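Local coordinates for protein (S)-ureidoglycine--glyoxylate transaminase (Bacillus subtilis, PDB 3ISL) that catalyses the pyridoxal-phosphate-dependent transfer of an amino group from (S)-ureidoglycine to glyoxylate, giving oxalurate and glycine in the breakdown of purines, at residues A[12-17]-A[347-352]; A[24-29]-A[273-278]; A[55-60]-A[182-187]; A[310-315]-A[326-331]. All blocks are in the same frame, centred on the assembly; numbering follows the deposited sequence.

Contact 1 of 4, residues A[12-17]-A[347-352]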
loop_
_atom_site.group_PDB
_atom_site.type_symbol
_atom_site.label_atom_id
_atom_site.label_comp_id
_atom_site.label_asym_id
_atom_site.label_seq_id
_atom_site.Cartn_x
_atom_site.Cartn_y
_atom_site.Cartn_z
ATOM N N ARG A 12 -1.383 23.399 -1.996
ATOM C CA ARG A 12 -2.766 23.476 -2.550
ATOM C C ARG A 12 -3.751 23.706 -1.456
ATOM O O ARG A 12 -3.488 23.463 -0.273
ATOM C CB ARG A 12 -3.154 22.162 -3.286
ATOM C CG ARG A 12 -2.258 21.773 -4.467
ATOM C CD ARG A 12 -2.076 22.895 -5.414
ATOM N NE ARG A 12 -1.770 22.460 -6.787
ATOM C CZ ARG A 12 -1.420 23.291 -7.768
ATOM N NH1 ARG A 12 -1.227 24.596 -7.510
ATOM N NH2 ARG A 12 -1.264 22.835 -8.995
ATOM N N THR A 13 -4.913 24.191 -1.868
ATOM C CA THR A 13 -6.080 24.222 -1.016
ATOM C C THR A 13 -6.951 23.123 -1.540
ATOM O O THR A 13 -7.538 23.276 -2.582
ATOM C CB THR A 13 -6.781 25.543 -1.196
ATOM O OG1 THR A 13 -5.887 26.558 -0.713
ATOM C CG2 THR A 13 -8.111 25.584 -0.412
ATOM N N ILE A 14 -7.094 22.023 -0.817
ATOM C CA ILE A 14 -7.759 20.867 -1.415
ATOM C C ILE A 14 -9.187 20.701 -0.938
ATOM O O ILE A 14 -9.456 20.407 0.258
ATOM C CB ILE A 14 -7.020 19.528 -1.196
ATOM C CG1 ILE A 14 -5.607 19.635 -1.775
ATOM C CG2 ILE A 14 -7.825 18.364 -1.896
ATOM C CD1 ILE A 14 -4.681 18.366 -1.479
ATOM N N MET A 15 -10.093 20.862 -1.902
ATOM C CA MET A 15 -11.494 20.817 -1.611
ATOM C C MET A 15 -12.214 19.813 -2.532
ATOM O O MET A 15 -13.337 20.083 -2.992
ATOM C CB MET A 15 -12.102 22.280 -1.710
ATOM C CG MET A 15 -11.643 23.203 -0.485
ATOM S SD MET A 15 -11.902 22.492 1.211
ATOM C CE MET A 15 -13.504 23.174 1.656
ATOM N N THR A 16 -11.571 18.680 -2.795
ATOM C CA THR A 16 -12.178 17.569 -3.533
ATOM C C THR A 16 -12.722 16.577 -2.488
ATOM O O THR A 16 -12.487 16.759 -1.292
ATOM C CB THR A 16 -11.116 16.822 -4.313
ATOM O OG1 THR A 16 -10.178 16.218 -3.391
ATOM C CG2 THR A 16 -10.382 17.763 -5.291
ATOM N N PRO A 17 -13.421 15.516 -2.941
ATOM C CA PRO A 17 -13.740 14.384 -2.060
ATOM C C PRO A 17 -12.611 13.364 -1.804
ATOM O O PRO A 17 -12.890 12.249 -1.365
ATOM C CB PRO A 17 -14.928 13.701 -2.773
ATOM C CG PRO A 17 -15.555 14.755 -3.670
ATOM C CD PRO A 17 -14.292 15.548 -4.146
ATOM N N GLY A 347 -4.601 27.716 -6.762
ATOM C CA GLY A 347 -4.102 26.511 -6.109
ATOM C C GLY A 347 -5.252 25.769 -5.424
ATOM O O GLY A 347 -5.017 24.919 -4.563
ATOM N N ILE A 348 -6.492 26.120 -5.764
ATOM C CA ILE A 348 -7.668 25.469 -5.147
ATOM C C ILE A 348 -8.121 24.263 -5.946
ATOM O O ILE A 348 -8.281 24.369 -7.162
ATOM C CB ILE A 348 -8.865 26.450 -5.090
ATOM C CG1 ILE A 348 -8.561 27.558 -4.066
ATOM C CG2 ILE A 348 -10.179 25.692 -4.772
ATOM C CD1 ILE A 348 -9.682 28.715 -4.111
ATOM N N GLU A 349 -8.330 23.121 -5.291
ATOM C CA GLU A 349 -8.729 21.924 -6.055
ATOM C C GLU A 349 -10.135 21.501 -5.708
ATOM O O GLU A 349 -10.415 21.271 -4.551
ATOM C CB GLU A 349 -7.773 20.724 -5.804
ATOM C CG GLU A 349 -7.839 19.737 -6.981
ATOM C CD GLU A 349 -7.267 18.339 -6.624
ATOM O OE1 GLU A 349 -6.799 18.176 -5.495
ATOM O OE2 GLU A 349 -7.276 17.427 -7.473
ATOM N N ILE A 350 -10.996 21.442 -6.723
ATOM C CA ILE A 350 -12.336 20.816 -6.658
ATOM C C ILE A 350 -12.412 19.713 -7.712
ATOM O O ILE A 350 -11.597 19.648 -8.616
ATOM C CB ILE A 350 -13.540 21.833 -6.820
ATOM C CG1 ILE A 350 -13.617 22.371 -8.263
ATOM C CG2 ILE A 350 -13.462 22.921 -5.673
ATOM C CD1 ILE A 350 -14.803 23.479 -8.522
ATOM N N ALA A 351 -13.399 18.847 -7.574
ATOM C CA ALA A 351 -13.509 17.666 -8.434
ATOM C C ALA A 351 -14.510 17.888 -9.560
ATOM O O ALA A 351 -15.544 18.519 -9.357
ATOM C CB ALA A 351 -13.884 16.470 -7.575
ATOM N N SER A 352 -14.210 17.367 -10.745
ATOM C CA SER A 352 -15.223 17.252 -11.791
ATOM C C SER A 352 -15.911 15.905 -11.604
ATOM O O SER A 352 -15.625 15.180 -10.656
ATOM C CB SER A 352 -14.598 17.311 -13.193
ATOM O OG SER A 352 -14.491 18.654 -13.666
HETATM O O HOH W 1 -7.910 15.754 -4.143
#

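Contact 2 of 4, residues A[24-29]-A[273-278]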
loop_
_atom_site.group_PDB
_atom_site.type_symbol
_atom_site.label_atom_id
_atom_site.label_comp_id
_atom_site.label_asym_id
_atom_site.label_seq_id
_atom_site.Cartn_x
_atom_site.Cartn_y
_atom_site.Cartn_z
ATOM N N PRO A 24 -1.109 18.855 9.844
ATOM C CA PRO A 24 0.284 19.064 10.069
ATOM C C PRO A 24 0.852 18.183 11.163
ATOM O O PRO A 24 2.025 17.807 11.059
ATOM C CB PRO A 24 0.340 20.548 10.470
ATOM C CG PRO A 24 -0.661 21.134 9.589
ATOM C CD PRO A 24 -1.813 20.163 9.843
ATOM N N ARG A 25 0.050 17.854 12.186
ATOM C CA ARG A 25 0.545 16.908 13.196
ATOM C C ARG A 25 0.797 15.491 12.616
ATOM O O ARG A 25 1.643 14.766 13.101
ATOM C CB ARG A 25 -0.385 16.823 14.393
ATOM C CG ARG A 25 -0.381 18.076 15.243
ATOM C CD ARG A 25 -1.762 18.667 15.109
ATOM N NE ARG A 25 -2.466 18.464 16.339
ATOM C CZ ARG A 25 -3.786 18.475 16.494
ATOM N NH1 ARG A 25 -4.672 18.580 15.464
ATOM N NH2 ARG A 25 -4.203 18.320 17.726
ATOM N N VAL A 26 0.003 15.090 11.617
ATOM C CA VAL A 26 0.234 13.818 10.922
ATOM C C VAL A 26 1.408 13.954 9.986
ATOM O O VAL A 26 2.314 13.087 9.977
ATOM C CB VAL A 26 -1.059 13.336 10.198
ATOM C CG1 VAL A 26 -0.761 12.213 9.298
ATOM C CG2 VAL A 26 -2.128 12.901 11.256
ATOM N N LEU A 27 1.422 15.009 9.166
ATOM C CA LEU A 27 2.628 15.246 8.356
ATOM C C LEU A 27 3.973 15.192 9.116
ATOM O O LEU A 27 4.910 14.513 8.626
ATOM C CB LEU A 27 2.547 16.546 7.570
ATOM C CG LEU A 27 1.452 16.573 6.522
ATOM C CD1 LEU A 27 1.343 18.000 5.993
ATOM C CD2 LEU A 27 1.754 15.514 5.439
ATOM N N ARG A 28 4.116 15.949 10.217
ATOM C CA ARG A 28 5.430 16.056 10.897
ATOM C C ARG A 28 5.815 14.669 11.394
ATOM O O ARG A 28 6.966 14.373 11.477
ATOM C CB ARG A 28 5.474 17.090 12.097
ATOM C CG ARG A 28 4.598 16.613 13.328
ATOM C CD ARG A 28 4.556 17.434 14.665
ATOM N NE ARG A 28 3.816 18.623 14.406
ATOM C CZ ARG A 28 3.068 19.353 15.241
ATOM N NH1 ARG A 28 2.817 19.034 16.541
ATOM N NH2 ARG A 28 2.495 20.420 14.699
ATOM N N VAL A 29 4.862 13.805 11.736
ATOM C CA VAL A 29 5.283 12.510 12.291
ATOM C C VAL A 29 5.900 11.541 11.233
ATOM O O VAL A 29 6.568 10.549 11.594
ATOM C CB VAL A 29 4.174 11.749 13.102
ATOM C CG1 VAL A 29 3.322 10.837 12.145
ATOM C CG2 VAL A 29 4.851 10.900 14.159
ATOM N N LEU A 273 1.782 3.383 8.919
ATOM C CA LEU A 273 1.244 3.035 10.243
ATOM C C LEU A 273 1.428 4.142 11.280
ATOM O O LEU A 273 0.488 4.422 12.026
ATOM C CB LEU A 273 1.891 1.721 10.778
ATOM C CG LEU A 273 1.204 1.251 12.093
ATOM C CD1 LEU A 273 -0.238 0.945 11.852
ATOM C CD2 LEU A 273 1.871 0.074 12.788
ATOM N N TYR A 274 2.613 4.794 11.307
ATOM C CA TYR A 274 2.815 5.977 12.122
ATOM C C TYR A 274 1.689 6.971 11.835
ATOM O O TYR A 274 1.062 7.536 12.784
ATOM C CB TYR A 274 4.177 6.692 11.820
ATOM C CG TYR A 274 5.461 5.993 12.285
ATOM C CD1 TYR A 274 5.430 4.921 13.188
ATOM C CD2 TYR A 274 6.717 6.457 11.841
ATOM C CE1 TYR A 274 6.631 4.319 13.630
ATOM C CE2 TYR A 274 7.880 5.874 12.237
ATOM C CZ TYR A 274 7.853 4.802 13.148
ATOM O OH TYR A 274 9.079 4.196 13.531
ATOM N N ALA A 275 1.491 7.209 10.533
ATOM C CA ALA A 275 0.554 8.213 10.062
ATOM C C ALA A 275 -0.886 7.841 10.435
ATOM O O ALA A 275 -1.601 8.660 10.931
ATOM C CB ALA A 275 0.728 8.491 8.560
ATOM N N LEU A 276 -1.269 6.591 10.278
ATOM C CA LEU A 276 -2.600 6.144 10.672
ATOM C C LEU A 276 -2.834 6.282 12.189
ATOM O O LEU A 276 -3.859 6.830 12.646
ATOM C CB LEU A 276 -2.790 4.648 10.244
ATOM C CG LEU A 276 -4.141 4.075 10.572
ATOM C CD1 LEU A 276 -5.353 4.909 9.894
ATOM C CD2 LEU A 276 -4.198 2.633 10.157
ATOM N N ARG A 277 -1.912 5.725 12.958
ATOM C CA ARG A 277 -1.914 5.912 14.410
ATOM C C ARG A 277 -2.156 7.373 14.804
ATOM O O ARG A 277 -3.117 7.695 15.543
ATOM C CB ARG A 277 -0.585 5.371 14.952
ATOM C CG ARG A 277 -0.513 5.049 16.514
ATOM C CD ARG A 277 -0.139 6.273 17.297
ATOM N NE ARG A 277 0.080 5.933 18.705
ATOM C CZ ARG A 277 0.259 6.806 19.688
ATOM N NH1 ARG A 277 0.310 8.114 19.410
ATOM N NH2 ARG A 277 0.430 6.360 20.951
ATOM N N GLU A 278 -1.334 8.291 14.275
ATOM C CA GLU A 278 -1.538 9.690 14.636
ATOM C C GLU A 278 -2.853 10.252 14.120
ATOM O O GLU A 278 -3.486 11.003 14.830
ATOM C CB GLU A 278 -0.369 10.592 14.248
ATOM C CG GLU A 278 0.928 10.227 14.898
ATOM C CD GLU A 278 0.940 10.425 16.438
ATOM O OE1 GLU A 278 1.664 11.304 16.959
ATOM O OE2 GLU A 278 0.256 9.658 17.126
HETATM O O HOH W 2 2.048 13.944 15.981
#

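Contact 3 of 4, residues A[55-60]-A[182-187]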
loop_
_atom_site.group_PDB
_atom_site.type_symbol
_atom_site.label_atom_id
_atom_site.label_comp_id
_atom_site.label_asym_id
_atom_site.label_seq_id
_atom_site.Cartn_x
_atom_site.Cartn_y
_atom_site.Cartn_z
ATOM N N GLU A 55 -12.741 2.002 18.352
ATOM C CA GLU A 55 -13.509 3.193 18.713
ATOM C C GLU A 55 -14.002 3.961 17.505
ATOM O O GLU A 55 -15.151 4.400 17.508
ATOM C CB GLU A 55 -12.711 4.197 19.592
ATOM C CG GLU A 55 -12.468 3.741 20.961
ATOM C CD GLU A 55 -11.801 4.837 21.781
ATOM O OE1 GLU A 55 -10.729 4.513 22.303
ATOM O OE2 GLU A 55 -12.313 6.011 21.872
ATOM N N LEU A 56 -13.140 4.082 16.492
ATOM C CA LEU A 56 -13.413 4.840 15.312
ATOM C C LEU A 56 -14.609 4.208 14.658
ATOM O O LEU A 56 -15.456 4.918 14.229
ATOM C CB LEU A 56 -12.257 4.714 14.318
ATOM C CG LEU A 56 -12.039 5.711 13.181
ATOM C CD1 LEU A 56 -11.521 5.093 11.874
ATOM C CD2 LEU A 56 -13.032 6.748 12.965
ATOM N N PHE A 57 -14.638 2.869 14.562
ATOM C CA PHE A 57 -15.747 2.165 13.895
ATOM C C PHE A 57 -16.978 1.934 14.761
ATOM O O PHE A 57 -17.990 1.406 14.266
ATOM C CB PHE A 57 -15.304 0.810 13.319
ATOM C CG PHE A 57 -14.543 0.899 12.009
ATOM C CD1 PHE A 57 -15.208 1.192 10.794
ATOM C CD2 PHE A 57 -13.174 0.582 11.977
ATOM C CE1 PHE A 57 -14.504 1.230 9.581
ATOM C CE2 PHE A 57 -12.452 0.615 10.772
ATOM C CZ PHE A 57 -13.104 0.905 9.577
ATOM N N GLN A 58 -16.886 2.337 16.029
ATOM C CA GLN A 58 -17.909 2.125 17.058
ATOM C C GLN A 58 -18.236 0.679 17.141
ATOM O O GLN A 58 -19.425 0.271 16.932
ATOM C CB GLN A 58 -19.158 3.040 16.865
ATOM C CG GLN A 58 -18.739 4.539 16.774
ATOM C CD GLN A 58 -19.930 5.534 16.719
ATOM O OE1 GLN A 58 -19.949 6.475 15.914
ATOM N NE2 GLN A 58 -20.912 5.330 17.581
ATOM N N THR A 59 -17.176 -0.127 17.463
ATOM C CA THR A 59 -17.350 -1.570 17.556
ATOM C C THR A 59 -16.526 -2.224 18.662
ATOM O O THR A 59 -15.470 -1.721 19.070
ATOM C CB THR A 59 -16.999 -2.259 16.222
ATOM O OG1 THR A 59 -17.330 -3.629 16.317
ATOM C CG2 THR A 59 -15.457 -2.158 15.884
ATOM N N LYS A 60 -17.016 -3.366 19.133
ATOM C CA LYS A 60 -16.267 -4.187 20.062
ATOM C C LYS A 60 -15.462 -5.278 19.368
ATOM O O LYS A 60 -14.818 -6.106 20.060
ATOM C CB LYS A 60 -17.220 -4.823 21.089
ATOM C CG LYS A 60 -17.941 -3.770 21.925
ATOM C CD LYS A 60 -16.959 -2.819 22.652
ATOM C CE LYS A 60 -17.761 -1.731 23.425
ATOM N NZ LYS A 60 -17.127 -0.385 23.301
ATOM N N VAL A 182 -20.586 6.423 11.598
ATOM C CA VAL A 182 -20.654 5.006 11.233
ATOM C C VAL A 182 -20.744 4.128 12.467
ATOM O O VAL A 182 -19.949 4.246 13.359
ATOM C CB VAL A 182 -19.737 4.529 10.031
ATOM C CG1 VAL A 182 -18.919 5.585 9.384
ATOM C CG2 VAL A 182 -19.150 3.088 10.099
ATOM N N LYS A 183 -21.763 3.289 12.549
ATOM C CA LYS A 183 -21.927 2.605 13.808
ATOM C C LYS A 183 -21.973 1.131 13.477
ATOM O O LYS A 183 -23.037 0.600 13.184
ATOM C CB LYS A 183 -23.209 3.133 14.537
ATOM C CG LYS A 183 -23.266 4.661 14.761
ATOM C CD LYS A 183 -24.725 5.030 15.299
ATOM C CE LYS A 183 -24.719 6.074 16.445
ATOM N NZ LYS A 183 -26.217 6.356 16.978
ATOM N N VAL A 184 -20.823 0.463 13.460
ATOM C CA VAL A 184 -20.877 -0.890 13.021
ATOM C C VAL A 184 -21.629 -1.870 13.911
ATOM O O VAL A 184 -22.335 -2.732 13.363
ATOM C CB VAL A 184 -19.565 -1.522 12.355
ATOM C CG1 VAL A 184 -18.649 -0.520 11.569
ATOM C CG2 VAL A 184 -18.897 -2.612 13.191
ATOM N N ASP A 185 -21.477 -1.797 15.237
ATOM C CA ASP A 185 -22.297 -2.674 16.093
ATOM C C ASP A 185 -23.773 -2.367 16.015
ATOM O O ASP A 185 -24.589 -3.278 15.748
ATOM C CB ASP A 185 -21.815 -2.721 17.549
ATOM C CG ASP A 185 -20.470 -3.444 17.659
ATOM O OD1 ASP A 185 -19.979 -3.906 16.614
ATOM O OD2 ASP A 185 -19.892 -3.530 18.739
ATOM N N GLU A 186 -24.106 -1.094 16.188
ATOM C CA GLU A 186 -25.509 -0.696 16.191
ATOM C C GLU A 186 -26.234 -1.015 14.878
ATOM O O GLU A 186 -27.420 -1.303 14.901
ATOM C CB GLU A 186 -25.655 0.796 16.483
ATOM C CG GLU A 186 -25.917 1.020 17.931
ATOM C CD GLU A 186 -26.242 2.491 18.283
ATOM O OE1 GLU A 186 -25.458 3.056 19.103
ATOM O OE2 GLU A 186 -27.239 3.056 17.717
ATOM N N TRP A 187 -25.528 -0.950 13.744
ATOM C CA TRP A 187 -26.196 -1.125 12.463
ATOM C C TRP A 187 -26.061 -2.551 11.955
ATOM O O TRP A 187 -26.434 -2.841 10.825
ATOM C CB TRP A 187 -25.651 -0.110 11.453
ATOM C CG TRP A 187 -25.946 1.303 11.817
ATOM C CD1 TRP A 187 -26.830 1.759 12.763
ATOM C CD2 TRP A 187 -25.375 2.469 11.211
ATOM N NE1 TRP A 187 -26.844 3.116 12.772
ATOM C CE2 TRP A 187 -25.969 3.588 11.829
ATOM C CE3 TRP A 187 -24.418 2.667 10.215
ATOM C CZ2 TRP A 187 -25.609 4.934 11.509
ATOM C CZ3 TRP A 187 -24.069 4.001 9.871
ATOM C CH2 TRP A 187 -24.692 5.114 10.519
HETATM O O HOH W 3 -22.179 0.877 16.866
#

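Contact 4 of 4, residues A[310-315]-A[326-331]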
loop_
_atom_site.group_PDB
_atom_site.type_symbol
_atom_site.label_atom_id
_atom_site.label_comp_id
_atom_site.label_asym_id
_atom_site.label_seq_id
_atom_site.Cartn_x
_atom_site.Cartn_y
_atom_site.Cartn_z
ATOM N N GLY A 310 -25.965 32.113 -6.081
ATOM C CA GLY A 310 -26.955 31.921 -7.168
ATOM C C GLY A 310 -26.802 30.551 -7.836
ATOM O O GLY A 310 -27.389 30.306 -8.905
ATOM N N LEU A 311 -26.029 29.661 -7.216
ATOM C CA LEU A 311 -25.848 28.299 -7.739
ATOM C C LEU A 311 -26.831 27.294 -7.111
ATOM O O LEU A 311 -27.344 27.511 -6.022
ATOM C CB LEU A 311 -24.377 27.808 -7.568
ATOM C CG LEU A 311 -23.292 28.598 -8.324
ATOM C CD1 LEU A 311 -21.911 28.259 -7.854
ATOM C CD2 LEU A 311 -23.360 28.413 -9.804
ATOM N N ARG A 312 -27.074 26.186 -7.793
ATOM C CA ARG A 312 -27.968 25.137 -7.266
ATOM C C ARG A 312 -27.217 23.840 -6.942
ATOM O O ARG A 312 -26.223 23.510 -7.601
ATOM C CB ARG A 312 -29.083 24.820 -8.258
ATOM C CG ARG A 312 -29.427 25.962 -9.233
ATOM C CD ARG A 312 -30.902 26.083 -9.461
ATOM N NE ARG A 312 -31.420 27.181 -8.649
ATOM C CZ ARG A 312 -32.701 27.364 -8.327
ATOM N NH1 ARG A 312 -33.657 26.526 -8.753
ATOM N NH2 ARG A 312 -33.027 28.407 -7.570
ATOM N N LEU A 313 -27.688 23.099 -5.952
ATOM C CA LEU A 313 -27.125 21.774 -5.680
ATOM C C LEU A 313 -27.826 20.682 -6.505
ATOM O O LEU A 313 -29.027 20.741 -6.731
ATOM C CB LEU A 313 -27.206 21.462 -4.179
ATOM C CG LEU A 313 -26.480 22.473 -3.268
ATOM C CD1 LEU A 313 -26.510 22.006 -1.794
ATOM C CD2 LEU A 313 -25.047 22.706 -3.733
ATOM N N PHE A 314 -27.055 19.704 -6.959
ATOM C CA PHE A 314 -27.594 18.474 -7.516
ATOM C C PHE A 314 -28.092 17.545 -6.411
ATOM O O PHE A 314 -27.511 17.498 -5.295
ATOM C CB PHE A 314 -26.480 17.759 -8.289
ATOM C CG PHE A 314 -26.793 16.328 -8.689
ATOM C CD1 PHE A 314 -27.641 16.064 -9.750
ATOM C CD2 PHE A 314 -26.206 15.261 -8.019
ATOM C CE1 PHE A 314 -27.937 14.720 -10.143
ATOM C CE2 PHE A 314 -26.466 13.925 -8.403
ATOM C CZ PHE A 314 -27.325 13.648 -9.447
ATOM N N GLY A 315 -29.162 16.803 -6.720
ATOM C CA GLY A 315 -29.405 15.578 -5.970
ATOM C C GLY A 315 -30.476 15.686 -4.903
ATOM O O GLY A 315 -30.929 16.802 -4.581
ATOM N N CYS A 326 -22.507 18.802 -4.179
ATOM C CA CYS A 326 -22.508 18.680 -5.639
ATOM C C CYS A 326 -23.163 19.936 -6.184
ATOM O O CYS A 326 -24.367 20.155 -5.976
ATOM C CB CYS A 326 -23.315 17.431 -6.099
ATOM S SG CYS A 326 -22.695 15.896 -5.438
ATOM N N VAL A 327 -22.371 20.753 -6.878
ATOM C CA VAL A 327 -22.835 22.041 -7.350
ATOM C C VAL A 327 -23.100 21.911 -8.832
ATOM O O VAL A 327 -22.234 21.440 -9.569
ATOM C CB VAL A 327 -21.796 23.146 -7.095
ATOM C CG1 VAL A 327 -22.292 24.555 -7.617
ATOM C CG2 VAL A 327 -21.407 23.189 -5.604
ATOM N N GLU A 328 -24.286 22.357 -9.265
ATOM C CA GLU A 328 -24.690 22.271 -10.666
ATOM C C GLU A 328 -23.913 23.301 -11.473
ATOM O O GLU A 328 -23.881 24.491 -11.111
ATOM C CB GLU A 328 -26.237 22.417 -10.832
ATOM C CG GLU A 328 -26.992 21.094 -10.530
ATOM C CD GLU A 328 -28.533 21.163 -10.547
ATOM O OE1 GLU A 328 -29.154 20.071 -10.375
ATOM O OE2 GLU A 328 -29.118 22.269 -10.735
ATOM N N ILE A 329 -23.268 22.824 -12.543
ATOM C CA ILE A 329 -22.612 23.674 -13.526
ATOM C C ILE A 329 -23.680 24.379 -14.369
ATOM O O ILE A 329 -24.465 23.759 -15.071
ATOM C CB ILE A 329 -21.620 22.872 -14.429
ATOM C CG1 ILE A 329 -20.537 22.192 -13.550
ATOM C CG2 ILE A 329 -21.000 23.785 -15.532
ATOM C CD1 ILE A 329 -19.761 21.052 -14.245
ATOM N N PRO A 330 -23.715 25.696 -14.295
ATOM C CA PRO A 330 -24.735 26.463 -15.075
ATOM C C PRO A 330 -24.559 26.294 -16.589
ATOM O O PRO A 330 -23.430 26.103 -17.071
ATOM C CB PRO A 330 -24.468 27.905 -14.675
ATOM C CG PRO A 330 -23.443 27.841 -13.480
ATOM C CD PRO A 330 -22.734 26.544 -13.596
ATOM N N GLY A 331 -25.657 26.341 -17.338
ATOM C CA GLY A 331 -25.610 26.194 -18.809
ATOM C C GLY A 331 -24.658 27.196 -19.452
ATOM O O GLY A 331 -24.572 28.350 -18.999
HETATM O O HOH W 4 -26.012 26.117 -10.272
#

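Contact 1 of 4, residues A[12-17]-A[347-352]
Thr-13 and Glu-349 stitch two short parallel strands together. Thr-13 N gives a nearly straight bond to Gly-347 O (2.8 Å), and Thr-13 O takes Glu-349 N at 2.8 Å. One step on, Met-15 N reaches Glu-349 O at 2.7 Å, lying in the carbonyl plane although the N-H is bent to 142°. On one face of the pair Thr-13 CB lies 3.9 Å from Ile-348 CG1, the two side chains side by side and pointing the same way. On the other face the Glu-349 chain is extended, with CG anti to the backbone N (chi1 -157°), and it passes at a slant over the Thr-16 methyl, CG2 lying 3.4 Å from Glu-349 CD. Ile-14 CG2 also touches OE1 of this carboxylate. A water donates to Glu-349 OE1 (3.0 Å), while Thr-16 OG1 is bonded to Gly-18 N. Farther along, Pro-17 CD rests on Ala-351 CB at 3.6 Å.

In the next shell, helix 373-389 touches Thr-13 and helix 335-346 backs Ile-348, while the Glu-349 face looks to the second subunit. Arg-12 NE makes a salt bridge there to Asp-39 of that subunit. Pro-17 comes within about 6 Å, side chain to cofactor, of the bound pyridoxal phosphate, so this small parallel pair brings the N-terminal segment to the active-site edge of a class-V aminotransferase.

Contact 2 of 4, residues A[24-29]-A[273-278]
Val-26 and Ala-275 mark the closest backbone approach, CA to CA 5.7 Å, between two helical segments that run nearly antiparallel at 154°, their axes 8.9 Å apart. No direct hydrogen bond crosses between them. Val-26 splits its two methyls: CG1 lies 4.1 Å from Ala-275 CB and also near that residue's carbonyl oxygen, while CG2 passes beside Glu-278 CB at 4.2 Å, the two side chains sliding past each other in opposite directions.

Val-29 points toward the partner helix. Its CG1 sits between the backbone N and the carbonyl carbon (chi1 89°), which carries this methyl into the groove between Tyr-274 and Glu-278: it comes within 3.7 Å of Glu-278 CG and 4.2 Å of Tyr-274 CB. Glu-278 therefore offers its aliphatic part to the valines and bends at chi2 to take its carboxylate elsewhere. There OE2 receives Arg-277 NH1 at 2.8 Å, a salt bridge on the syn side of the carboxylate and in the plane of the guanidinium. Glu-278 OE1 accepts a hydrogen bond from a water (2.8 Å) that also donates to Arg-25 O, a water-mediated link between the two segments.

Around the contact, OE1 also meets Arg-281 and the backbone N of Leu-7 of the second subunit, while Arg-277 pairs with Glu-48 and the Tyr-274 hydroxyl bonds to Pro-33 O. The seam itself is thus apolar, made of methyls and methylenes; Arg-277 and Arg-281 probably offset the charge of the buried Glu-278, to which the Leu-7 amide and the water add hydrogen bonds.

Contact 3 of 4, residues A[55-60]-A[182-187]
Asp-185 reaches across to the chain leaving helix 40-56. Its CB stands 3.9 Å from Gln-58 O; CG lies over Thr-59, near that residue's CA and OG1. The carboxylate then divides its oxygens. OD1 accepts the hydroxyl of Thr-59 OG1 at 2.7 Å, and OD2 accepts Lys-60 N at 2.9 Å, both on the syn side but some 30° out of the carboxylate plane. Two bonds to neighbouring residues fix the rotation of the group. Thr-59 can serve because its OG1 is anti to its own backbone N (chi1 -173°), and the same oxygen accepts Asn-61 N. With an alanine here, the Thr-59 hydroxyl and the Lys-60 amide are likely to lose these acceptors, leaving the chain at Thr-59 and Lys-60 less firmly held.

Backbone bonds continue the join: Val-184 N gives a straight one to Phe-57 O at 3.1 Å, and Asp-185 N a weak one to Gln-58 O. A water donates to Gln-58 O and accepts from Glu-186 N. Val-184 straddles this line, with CG1 3.9 Å from Phe-57 CD1 and CG2 3.6 Å from Thr-59 CB. Val-182 CG2 meets the Phe-57 ring at its edge. On the outer side, the Gln-58 amide crosses Lys-183, Gln-58 NE2 3.7 Å from Lys-183 CG.

Behind Phe-57 and Val-184 lies Ala-192 of strand 191-193, and Phe-57 also touches strand 206-211. Gln-58, with positive phi, ends the helix in a Schellman motif, and the contact ties that helix end to the loop before strand 191-193, against inner strands of the mixed seven-stranded sheet of the aminotransferase fold.

Contact 4 of 4, residues A[310-315]-A[326-331]
Glu-328 turns its CG anti to the carbonyl carbon (chi1 -80°) and then runs extended, which lays its chain across the backbone of Arg-312, Leu-313 and Phe-314. CB sits 3.4 Å from Arg-312 O, and OE2 lies 3.6 Å from Arg-312 CB. In Phe-314, CG anti to the backbone N (chi1 168°) turns the ring so that its edge meets Cys-326 CB and Glu-328 OE1; Phe-314 CB packs on Cys-326 CB at 3.9 Å.

Two backbone bonds hold the segments: Glu-328 N to Arg-312 O at 2.8 Å, almost straight, and Phe-314 N to Cys-326 O at 2.9 Å, the donor standing above the carbonyl plane. A water adds a third link, accepting from Arg-312 N and donating to Glu-328 O. Val-327 presents its methyls to the leucines, CG1 to Leu-311 CD1 (3.7 Å) and CG2 to Leu-313 CD2, while Leu-311 CD2 meets Pro-330 CG at 3.7 Å. A glycine in place of Glu-328 would probably uncover the Arg-312 to Phe-314 backbone and leave the Phe-314 ring edge without the carboxylate oxygen that lies at it.

Ile-306 of helix 288-308 covers the leucine side. A single bridge, Leu-313 with Val-327, joins irregular segment 310-315 to the side of strand 324-328, which pairs antiparallel with strand 361-365.

From the N terminus, strand 13-14 opens contact 1, which closes only at 347-352, after helix 335-346, and so encloses the other three. Helix 24-29 opens contact 2, and 55-60, at the end of the next helix, opens contact 3. Contact 3 closes at 182-187, inside the span of contact 2, which ties helix 24-29 to helix 270-286. Contact 4 follows in series, a short return joined by a single bridge that ties the chain after helix 288-308 to strand 324-328; none cross. Contacts 1 and 4 lie on the same side of the chain's centre, about 17 Å apart between centres, with contact 3 by the seven-stranded sheet opposite. Contacts 1 and 2 both touch the second subunit.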